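Local coordinates for protein tyrosine--tRNA ligase (Aeropyrum pernix, PDB 2CYA) that probably activates tyrosine with ATP to form Tyr-AMP and then transfers the tyrosyl group to the acceptor end of tRNA(Tyr), at residues E19-E24 / L193-A198; A48-L53 / R281-A286; A121-Y126 / I173-L178. All blocks are in the same frame, centred on the assembly; numbering follows the deposited sequence.

Contact 1: residues E19-E24 / L193-A198. With SO4 (sulfate ion), chain B.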
loop_
_atom_site.group_PDB
_atom_site.type_symbol
_atom_site.label_atom_id
_atom_site.label_comp_id
_atom_site.label_asym_id
_atom_site.label_seq_id
_atom_site.Cartn_x
_atom_site.Cartn_y
_atom_site.Cartn_z
ATOM N N GLU A 19 20.912 -20.961 5.593
ATOM C CA GLU A 19 19.841 -21.869 5.227
ATOM C C GLU A 19 19.399 -21.625 3.799
ATOM O O GLU A 19 19.633 -20.557 3.229
ATOM C CB GLU A 19 18.630 -21.679 6.156
ATOM C CG GLU A 19 17.779 -20.426 5.839
ATOM C CD GLU A 19 16.565 -20.264 6.755
ATOM O OE1 GLU A 19 16.248 -21.218 7.488
ATOM O OE2 GLU A 19 15.919 -19.187 6.743
ATOM N N ILE A 20 18.761 -22.636 3.230
ATOM C CA ILE A 20 18.202 -22.570 1.892
ATOM C C ILE A 20 16.829 -23.223 2.064
ATOM O O ILE A 20 16.741 -24.374 2.489
ATOM C CB ILE A 20 19.036 -23.364 0.867
ATOM C CG1 ILE A 20 20.351 -22.634 0.586
ATOM C CG2 ILE A 20 18.248 -23.533 -0.446
ATOM C CD1 ILE A 20 21.289 -23.408 -0.320
ATOM N N VAL A 21 15.766 -22.470 1.784
ATOM C CA VAL A 21 14.401 -22.979 1.905
ATOM C C VAL A 21 13.770 -23.119 0.513
ATOM O O VAL A 21 13.242 -22.131 -0.005
ATOM C CB VAL A 21 13.508 -22.009 2.728
ATOM C CG1 VAL A 21 12.144 -22.650 2.996
ATOM C CG2 VAL A 21 14.187 -21.648 4.044
ATOM N N THR A 22 13.814 -24.310 -0.106
ATOM C CA THR A 22 14.430 -25.528 0.444
ATOM C C THR A 22 15.475 -26.014 -0.552
ATOM O O THR A 22 15.423 -25.663 -1.735
ATOM C CB THR A 22 13.413 -26.693 0.591
ATOM O OG1 THR A 22 12.918 -27.038 -0.706
ATOM C CG2 THR A 22 12.255 -26.306 1.486
ATOM N N GLU A 23 16.395 -26.854 -0.088
ATOM C CA GLU A 23 17.463 -27.373 -0.944
ATOM C C GLU A 23 16.927 -28.236 -2.077
ATOM O O GLU A 23 17.387 -28.147 -3.218
ATOM C CB GLU A 23 18.485 -28.178 -0.109
ATOM C CG GLU A 23 18.906 -27.482 1.196
ATOM C CD GLU A 23 20.159 -28.089 1.851
ATOM O OE1 GLU A 23 20.419 -29.300 1.676
ATOM O OE2 GLU A 23 20.874 -27.345 2.563
ATOM N N GLU A 24 15.941 -29.066 -1.785
ATOM C CA GLU A 24 15.406 -29.911 -2.841
ATOM C C GLU A 24 14.791 -29.040 -3.918
ATOM O O GLU A 24 14.941 -29.316 -5.110
ATOM C CB GLU A 24 14.377 -30.903 -2.298
ATOM C CG GLU A 24 13.947 -31.916 -3.351
ATOM C CD GLU A 24 15.131 -32.535 -4.118
ATOM O OE1 GLU A 24 15.984 -33.219 -3.489
ATOM O OE2 GLU A 24 15.203 -32.332 -5.357
ATOM N N LEU A 193 6.569 -15.251 3.976
ATOM C CA LEU A 193 5.275 -14.723 3.569
ATOM C C LEU A 193 5.163 -14.845 2.051
ATOM O O LEU A 193 4.096 -15.167 1.516
ATOM C CB LEU A 193 5.170 -13.246 3.964
ATOM C CG LEU A 193 3.911 -12.527 3.471
ATOM C CD1 LEU A 193 2.665 -13.264 3.983
ATOM C CD2 LEU A 193 3.938 -11.083 3.939
ATOM N N ALA A 194 6.260 -14.574 1.341
ATOM C CA ALA A 194 6.213 -14.661 -0.130
ATOM C C ALA A 194 5.918 -16.100 -0.545
ATOM O O ALA A 194 5.090 -16.356 -1.426
ATOM C CB ALA A 194 7.546 -14.216 -0.738
ATOM N N ARG A 195 6.599 -17.045 0.099
ATOM C CA ARG A 195 6.413 -18.465 -0.214
ATOM C C ARG A 195 5.009 -18.931 0.135
ATOM O O ARG A 195 4.428 -19.746 -0.578
ATOM C CB ARG A 195 7.434 -19.325 0.551
ATOM C CG ARG A 195 8.868 -19.199 0.034
ATOM C CD ARG A 195 9.843 -19.951 0.941
ATOM N NE ARG A 195 9.506 -21.370 1.089
ATOM C CZ ARG A 195 9.732 -22.301 0.169
ATOM N NH1 ARG A 195 10.303 -21.989 -1.000
ATOM N NH2 ARG A 195 9.377 -23.553 0.417
ATOM N N ASP A 196 4.464 -18.418 1.233
ATOM C CA ASP A 196 3.124 -18.823 1.664
ATOM C C ASP A 196 2.028 -18.265 0.785
ATOM O O ASP A 196 0.912 -18.761 0.798
ATOM C CB ASP A 196 2.835 -18.350 3.087
ATOM C CG ASP A 196 3.410 -19.266 4.132
ATOM O OD1 ASP A 196 3.838 -20.380 3.763
ATOM O OD2 ASP A 196 3.424 -18.872 5.315
ATOM N N VAL A 197 2.358 -17.235 0.017
ATOM C CA VAL A 197 1.387 -16.557 -0.814
ATOM C C VAL A 197 1.489 -16.804 -2.311
ATOM O O VAL A 197 0.495 -16.689 -3.034
ATOM C CB VAL A 197 1.485 -15.031 -0.506
ATOM C CG1 VAL A 197 1.099 -14.195 -1.704
ATOM C CG2 VAL A 197 0.615 -14.715 0.688
ATOM N N ALA A 198 2.679 -17.163 -2.772
ATOM C CA ALA A 198 2.935 -17.377 -4.195
ATOM C C ALA A 198 1.919 -18.219 -4.990
ATOM O O ALA A 198 1.455 -17.795 -6.047
ATOM C CB ALA A 198 4.343 -17.959 -4.376
HETATM S S SO4 B . 15.567 -29.047 2.415
HETATM O O1 SO4 B . 16.484 -30.062 3.102
HETATM O O2 SO4 B . 14.265 -29.024 3.218
HETATM O O3 SO4 B . 16.173 -27.769 2.564
HETATM O O4 SO4 B . 15.222 -29.639 1.162
#

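Contact 2: residues A48-L53 / R281-A286. With SO4 (sulfate ion), chain C.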
loop_
_atom_site.group_PDB
_atom_site.type_symbol
_atom_site.label_atom_id
_atom_site.label_comp_id
_atom_site.label_asym_id
_atom_site.label_seq_id
_atom_site.Cartn_x
_atom_site.Cartn_y
_atom_site.Cartn_z
ATOM N N ALA A 48 28.365 1.525 3.539
ATOM C CA ALA A 48 28.515 0.086 3.623
ATOM C C ALA A 48 29.563 -0.329 4.666
ATOM O O ALA A 48 30.636 0.265 4.757
ATOM C CB ALA A 48 28.897 -0.463 2.271
ATOM N N HIS A 49 29.233 -1.334 5.468
ATOM C CA HIS A 49 30.188 -1.839 6.439
ATOM C C HIS A 49 30.525 -3.266 5.991
ATOM O O HIS A 49 29.893 -3.796 5.081
ATOM C CB HIS A 49 29.620 -1.778 7.861
ATOM C CG HIS A 49 28.328 -2.503 8.037
ATOM N ND1 HIS A 49 28.245 -3.878 8.075
ATOM C CD2 HIS A 49 27.069 -2.043 8.233
ATOM C CE1 HIS A 49 26.989 -4.235 8.289
ATOM N NE2 HIS A 49 26.256 -3.141 8.390
ATOM N N ILE A 50 31.505 -3.898 6.618
ATOM C CA ILE A 50 31.923 -5.207 6.139
ATOM C C ILE A 50 30.883 -6.311 6.164
ATOM O O ILE A 50 31.028 -7.308 5.459
ATOM C CB ILE A 50 33.192 -5.667 6.877
ATOM C CG1 ILE A 50 32.929 -5.780 8.396
ATOM C CG2 ILE A 50 34.318 -4.672 6.586
ATOM C CD1 ILE A 50 34.118 -6.362 9.159
ATOM N N GLY A 51 29.823 -6.127 6.951
ATOM C CA GLY A 51 28.794 -7.143 7.033
ATOM C C GLY A 51 28.120 -7.389 5.708
ATOM O O GLY A 51 27.713 -8.511 5.393
ATOM N N TRP A 52 28.007 -6.331 4.918
ATOM C CA TRP A 52 27.365 -6.417 3.614
ATOM C C TRP A 52 28.207 -7.209 2.627
ATOM O O TRP A 52 27.677 -7.723 1.634
ATOM C CB TRP A 52 27.106 -5.012 3.055
ATOM C CG TRP A 52 26.082 -4.225 3.835
ATOM C CD1 TRP A 52 25.448 -4.612 4.996
ATOM C CD2 TRP A 52 25.615 -2.901 3.548
ATOM N NE1 TRP A 52 24.625 -3.602 5.447
ATOM C CE2 TRP A 52 24.711 -2.540 4.580
ATOM C CE3 TRP A 52 25.872 -1.981 2.523
ATOM C CZ2 TRP A 52 24.066 -1.293 4.611
ATOM C CZ3 TRP A 52 25.228 -0.739 2.554
ATOM C CH2 TRP A 52 24.337 -0.410 3.595
ATOM N N LEU A 53 29.511 -7.316 2.896
ATOM C CA LEU A 53 30.398 -8.049 1.988
ATOM C C LEU A 53 29.937 -9.508 1.888
ATOM O O LEU A 53 30.035 -10.129 0.825
ATOM C CB LEU A 53 31.860 -7.968 2.467
ATOM C CG LEU A 53 32.624 -6.631 2.319
ATOM C CD1 LEU A 53 34.017 -6.756 2.930
ATOM C CD2 LEU A 53 32.744 -6.244 0.831
ATOM N N ARG A 281 35.531 -16.309 9.378
ATOM C CA ARG A 281 34.812 -17.310 8.615
ATOM C C ARG A 281 34.039 -16.797 7.387
ATOM O O ARG A 281 34.180 -17.332 6.285
ATOM C CB ARG A 281 33.831 -18.053 9.524
ATOM C CG ARG A 281 33.076 -19.149 8.777
ATOM C CD ARG A 281 31.990 -19.800 9.620
ATOM N NE ARG A 281 31.248 -20.786 8.844
ATOM C CZ ARG A 281 30.186 -21.451 9.289
ATOM N NH1 ARG A 281 29.732 -21.237 10.518
ATOM N NH2 ARG A 281 29.569 -22.321 8.497
ATOM N N TYR A 282 33.229 -15.765 7.581
ATOM C CA TYR A 282 32.384 -15.262 6.507
ATOM C C TYR A 282 32.981 -14.268 5.526
ATOM O O TYR A 282 32.490 -14.133 4.410
ATOM C CB TYR A 282 31.105 -14.684 7.108
ATOM C CG TYR A 282 30.302 -15.717 7.874
ATOM C CD1 TYR A 282 30.057 -16.974 7.322
ATOM C CD2 TYR A 282 29.801 -15.445 9.153
ATOM C CE1 TYR A 282 29.335 -17.938 8.018
ATOM C CE2 TYR A 282 29.084 -16.407 9.856
ATOM C CZ TYR A 282 28.851 -17.651 9.274
ATOM O OH TYR A 282 28.083 -18.600 9.915
ATOM N N ILE A 283 34.030 -13.574 5.940
ATOM C CA ILE A 283 34.661 -12.606 5.084
ATOM C C ILE A 283 36.087 -12.993 4.651
ATOM O O ILE A 283 36.373 -13.067 3.457
ATOM C CB ILE A 283 34.680 -11.234 5.769
ATOM C CG1 ILE A 283 33.247 -10.755 6.003
ATOM C CG2 ILE A 283 35.437 -10.244 4.915
ATOM C CD1 ILE A 283 33.158 -9.449 6.748
ATOM N N LEU A 284 36.979 -13.265 5.602
ATOM C CA LEU A 284 38.356 -13.589 5.223
ATOM C C LEU A 284 38.480 -14.921 4.493
ATOM O O LEU A 284 39.064 -14.971 3.414
ATOM C CB LEU A 284 39.285 -13.539 6.442
ATOM C CG LEU A 284 39.356 -12.206 7.213
ATOM C CD1 LEU A 284 40.312 -12.372 8.398
ATOM C CD2 LEU A 284 39.833 -11.052 6.302
ATOM N N PHE A 285 37.918 -15.993 5.041
ATOM C CA PHE A 285 38.006 -17.287 4.362
ATOM C C PHE A 285 36.981 -17.468 3.231
ATOM O O PHE A 285 36.889 -18.536 2.620
ATOM C CB PHE A 285 37.878 -18.434 5.365
ATOM C CG PHE A 285 39.159 -18.731 6.101
ATOM C CD1 PHE A 285 39.424 -18.145 7.336
ATOM C CD2 PHE A 285 40.111 -19.571 5.543
ATOM C CE1 PHE A 285 40.623 -18.398 8.002
ATOM C CE2 PHE A 285 41.307 -19.825 6.196
ATOM C CZ PHE A 285 41.562 -19.240 7.427
ATOM N N ALA A 286 36.201 -16.426 2.961
ATOM C CA ALA A 286 35.228 -16.487 1.883
ATOM C C ALA A 286 36.047 -16.579 0.594
ATOM O O ALA A 286 35.616 -17.168 -0.394
ATOM C CB ALA A 286 34.372 -15.221 1.875
HETATM S S SO4 C . 22.314 -2.560 8.276
HETATM O O1 SO4 C . 22.684 -3.944 8.813
HETATM O O2 SO4 C . 21.319 -2.770 7.136
HETATM O O3 SO4 C . 21.621 -1.878 9.311
HETATM O O4 SO4 C . 23.496 -2.083 7.651
#

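Contact 3: residues A121-Y126 / I173-L178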
loop_
_atom_site.group_PDB
_atom_site.type_symbol
_atom_site.label_atom_id
_atom_site.label_comp_id
_atom_site.label_asym_id
_atom_site.label_seq_id
_atom_site.Cartn_x
_atom_site.Cartn_y
_atom_site.Cartn_z
ATOM N N ALA A 121 8.090 1.328 -8.585
ATOM C CA ALA A 121 7.083 2.240 -8.068
ATOM C C ALA A 121 6.294 2.966 -9.153
ATOM O O ALA A 121 5.153 3.367 -8.916
ATOM C CB ALA A 121 7.740 3.274 -7.121
ATOM N N SER A 122 6.906 3.109 -10.329
ATOM C CA SER A 122 6.322 3.803 -11.474
ATOM C C SER A 122 5.414 2.931 -12.298
ATOM O O SER A 122 4.850 3.391 -13.282
ATOM C CB SER A 122 7.416 4.305 -12.428
ATOM O OG SER A 122 8.326 5.165 -11.780
ATOM N N ASP A 123 5.298 1.666 -11.939
ATOM C CA ASP A 123 4.468 0.777 -12.728
ATOM C C ASP A 123 3.223 0.420 -11.952
ATOM O O ASP A 123 3.306 -0.126 -10.850
ATOM C CB ASP A 123 5.246 -0.491 -13.092
ATOM C CG ASP A 123 4.514 -1.356 -14.103
ATOM O OD1 ASP A 123 3.310 -1.118 -14.357
ATOM O OD2 ASP A 123 5.143 -2.282 -14.651
ATOM N N LYS A 124 2.072 0.731 -12.532
ATOM C CA LYS A 124 0.802 0.429 -11.886
ATOM C C LYS A 124 0.679 -1.063 -11.605
ATOM O O LYS A 124 0.108 -1.471 -10.587
ATOM C CB LYS A 124 -0.365 0.907 -12.758
ATOM C CG LYS A 124 -0.604 0.139 -14.051
ATOM C CD LYS A 124 -1.738 0.814 -14.845
ATOM C CE LYS A 124 -2.419 -0.141 -15.821
ATOM N NZ LYS A 124 -1.444 -0.673 -16.810
ATOM N N ASP A 125 1.227 -1.888 -12.489
ATOM C CA ASP A 125 1.151 -3.329 -12.274
ATOM C C ASP A 125 1.856 -3.753 -10.998
ATOM O O ASP A 125 1.461 -4.724 -10.369
ATOM C CB ASP A 125 1.724 -4.085 -13.469
ATOM C CG ASP A 125 0.841 -3.964 -14.698
ATOM O OD1 ASP A 125 -0.373 -3.712 -14.520
ATOM O OD2 ASP A 125 1.352 -4.125 -15.828
ATOM N N TYR A 126 2.896 -3.024 -10.609
ATOM C CA TYR A 126 3.579 -3.363 -9.382
ATOM C C TYR A 126 2.619 -3.141 -8.206
ATOM O O TYR A 126 2.462 -4.025 -7.350
ATOM C CB TYR A 126 4.822 -2.501 -9.194
ATOM C CG TYR A 126 5.430 -2.648 -7.828
ATOM C CD1 TYR A 126 6.168 -3.789 -7.481
ATOM C CD2 TYR A 126 5.302 -1.631 -6.890
ATOM C CE1 TYR A 126 6.770 -3.892 -6.229
ATOM C CE2 TYR A 126 5.886 -1.725 -5.640
ATOM C CZ TYR A 126 6.620 -2.850 -5.307
ATOM O OH TYR A 126 7.193 -2.925 -4.048
ATOM N N ILE A 173 9.664 -9.332 -5.275
ATOM C CA ILE A 173 10.049 -10.683 -5.688
ATOM C C ILE A 173 9.141 -11.174 -6.811
ATOM O O ILE A 173 9.626 -11.645 -7.834
ATOM C CB ILE A 173 9.981 -11.676 -4.472
ATOM C CG1 ILE A 173 11.095 -11.332 -3.473
ATOM C CG2 ILE A 173 10.098 -13.134 -4.936
ATOM C CD1 ILE A 173 10.913 -11.984 -2.105
ATOM N N PHE A 174 7.825 -11.057 -6.644
ATOM C CA PHE A 174 6.926 -11.533 -7.699
ATOM C C PHE A 174 7.032 -10.670 -8.961
ATOM O O PHE A 174 7.093 -11.192 -10.081
ATOM C CB PHE A 174 5.458 -11.559 -7.232
ATOM C CG PHE A 174 5.184 -12.479 -6.050
ATOM C CD1 PHE A 174 5.916 -13.653 -5.860
ATOM C CD2 PHE A 174 4.131 -12.196 -5.170
ATOM C CE1 PHE A 174 5.607 -14.529 -4.823
ATOM C CE2 PHE A 174 3.806 -13.067 -4.120
ATOM C CZ PHE A 174 4.540 -14.234 -3.940
ATOM N N TYR A 175 7.057 -9.352 -8.786
ATOM C CA TYR A 175 7.142 -8.455 -9.933
ATOM C C TYR A 175 8.368 -8.765 -10.795
ATOM O O TYR A 175 8.286 -8.740 -12.022
ATOM C CB TYR A 175 7.208 -7.001 -9.471
ATOM C CG TYR A 175 7.231 -6.002 -10.607
ATOM C CD1 TYR A 175 6.045 -5.563 -11.207
ATOM C CD2 TYR A 175 8.441 -5.475 -11.070
ATOM C CE1 TYR A 175 6.068 -4.610 -12.243
ATOM C CE2 TYR A 175 8.474 -4.532 -12.099
ATOM C CZ TYR A 175 7.285 -4.104 -12.680
ATOM O OH TYR A 175 7.326 -3.179 -13.704
ATOM N N MET A 176 9.504 -9.052 -10.160
ATOM C CA MET A 176 10.731 -9.374 -10.902
ATOM C C MET A 176 10.781 -10.818 -11.380
ATOM O O MET A 176 11.804 -11.283 -11.896
ATOM C CB MET A 176 11.958 -9.036 -10.067
ATOM C CG MET A 176 12.112 -7.534 -9.856
ATOM S SD MET A 176 13.605 -7.073 -8.983
ATOM C CE MET A 176 12.988 -7.012 -7.405
ATOM N N ASP A 177 9.671 -11.530 -11.198
ATOM C CA ASP A 177 9.551 -12.898 -11.681
ATOM C C ASP A 177 10.714 -13.770 -11.233
ATOM O O ASP A 177 11.334 -14.453 -12.042
ATOM C CB ASP A 177 9.488 -12.859 -13.213
ATOM C CG ASP A 177 8.983 -14.164 -13.810
ATOM O OD1 ASP A 177 7.998 -14.712 -13.269
ATOM O OD2 ASP A 177 9.562 -14.621 -14.818
ATOM N N LEU A 178 10.992 -13.753 -9.940
ATOM C CA LEU A 178 12.119 -14.489 -9.394
ATOM C C LEU A 178 11.893 -15.936 -8.961
ATOM O O LEU A 178 10.825 -16.295 -8.433
ATOM C CB LEU A 178 12.676 -13.728 -8.198
ATOM C CG LEU A 178 13.059 -12.274 -8.430
ATOM C CD1 LEU A 178 13.490 -11.705 -7.068
ATOM C CD2 LEU A 178 14.189 -12.146 -9.494
#

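Contact 1: residues E19-E24 / L193-A198
Val21 and Arg195 are the closest pair of the two backbones, with CA atoms 9.4 Å apart, so a long arginine side chain has to bridge from helix 188-198 to the end of strand 19-21. Its guanidinium lies against Val21. The carbonyl O of Val21 sits over one face of the group, offset toward the rim, 3.1 Å from Arg195 NH1. That approach is too poorly angled for a hydrogen bond. Arg195 NH1 instead bonds Pro206 O and forms a salt bridge with Glu25. Val21 CG1 packs on Arg195 NE at 3.5 Å. The arginine chain bends at chi3 (57°), which turns the guanidinium across the valine. Strand 19-21 is an outer strand of the mixed sheet of the class I catalytic domain, paired antiparallel with strand 207-211. A cis peptide bond precedes Thr22, the N-cap of helix 23-32. Thr22 OG1 caps Glu25 N, while Thr22 CG2 stands 4.1 Å from Arg195 NH2. At the same helix start a sulfate, probably from the crystallisation liquor, is gripped by two backbone amides. Glu23 N reaches its O3 at 2.8 Å, nearly straight at 175°, and Glu24 N reaches its O4 at 3.1 Å.

Contact 2: residues A48-L53 / R281-A286
Ile283 of helix 275-284 presses its CD1 methyl against the start of helix 51-64, in a buried apolar contact. His49-Trp52 (His-Ile-Gly-Trp) is the HIGH-type signature of class I synthetases, at the start of this helix, which follows strand 37-42 of the Rossmann-like core. Ile283 CD1 lies 3.3 Å from the carbonyl O of Ile50 and 3.8 Å from Ile50 CB. The two isoleucine side chains cross at about a right angle. With CG1 between the backbone N and the carbonyl carbon (chi1 61°), Ile50 brings its CB, CG1 and CD1 all within about 4.0 Å of Ile283 CD1. Beside it, Leu53 CD1 meets the other branch of Ile283, CG2, at 4.3 Å. Leu334 and Ile341 of helix 323-346 add to the packing round Ile50 and Leu53.

Away from this apolar patch, the polar side of the turn faces a sulfate. His49 and Trp52, both inferred to bind ATP, donate to the same sulfate oxygen, O4, which lies at the edge of both rings. Lys241 of the KMSKS motif also bonds the ion. The sulfate probably comes from the crystallisation liquor, and its position is consistent with a site for a phosphate of ATP. The imidazole is held from both ends, since ND1 accepts from Gly51 N. An alanine in place of His49 would probably leave Gly51 N without its capping partner and the sulfate with one donor fewer. Trp52 NE1 reaches O4 at 2.9 Å, and His49 NE2 reaches it at 3.0 Å with an N-H...O angle of 136°.

Contact 3: residues A121-Y126 / I173-L178
Tyr175 at the end of helix 161-175 lies against the start of helix 124-135 and carries most of the contact. The tight part joins a T-shaped stack to a short hydrogen bond. Tyr126 turns the edge of its ring to the face of Tyr175, with centroids 5.7 Å apart and planes at 89°. Tyr126 CD1 lies 3.9 Å from Tyr175 CB, and Tyr126 CA lies 3.8 Å from Tyr175 CD1. Tyr126 is buried, and its hydroxyl bonds Asp172, a predicted tyrosine-binding residue, and Met168 O. Tyr175 has CG anti to the backbone N (chi1 -177°), which carries its ring over the start of the neighbouring helix. There Tyr175 OH donates to Asp123 OD2 at 2.5 Å, using the anti lone pair, at the edge of the ring.

The other side is looser and more open to solvent. Asp125 is exposed and touches Tyr175 loosely, Asp125 C lying 4.5 Å from Tyr175 CE1. Lys124 NZ makes a long salt bridge to Asp125 OD1, and Lys124 packs on Glu118 of the second subunit. Asp123 is also the N-cap of helix 124-135. Its OD1 accepts from Asp125 N at 2.9 Å, met from above the carboxylate plane. One carboxylate therefore serves both the helix start and the tyrosine. With two donors and the helix N-terminus beside it, it is probably held in its charged form.

Contacts 1 and 3 touch directly. Phe174 CZ packs 3.3 Å from Ala194 O, and Phe174 CE2 lies 3.8 Å from Val197 CG1, so helices 161-175 and 188-198 connect them. Their centres are 19 Å apart. Contact 2 stands apart. Its nearest atoms are about 9 Å from contact 1 and about 17 Å from contact 3. Contact 2 forms part of the inferred ATP site. Contact 3 borders the predicted tyrosine site, the Tyr126 side chain being about 3 Å from that of Asp172, a predicted tyrosine-binding residue. Contact 1 lies farther out, with the Arg195 side chain about 11 Å from that of Tyr39, another predicted tyrosine-binding residue.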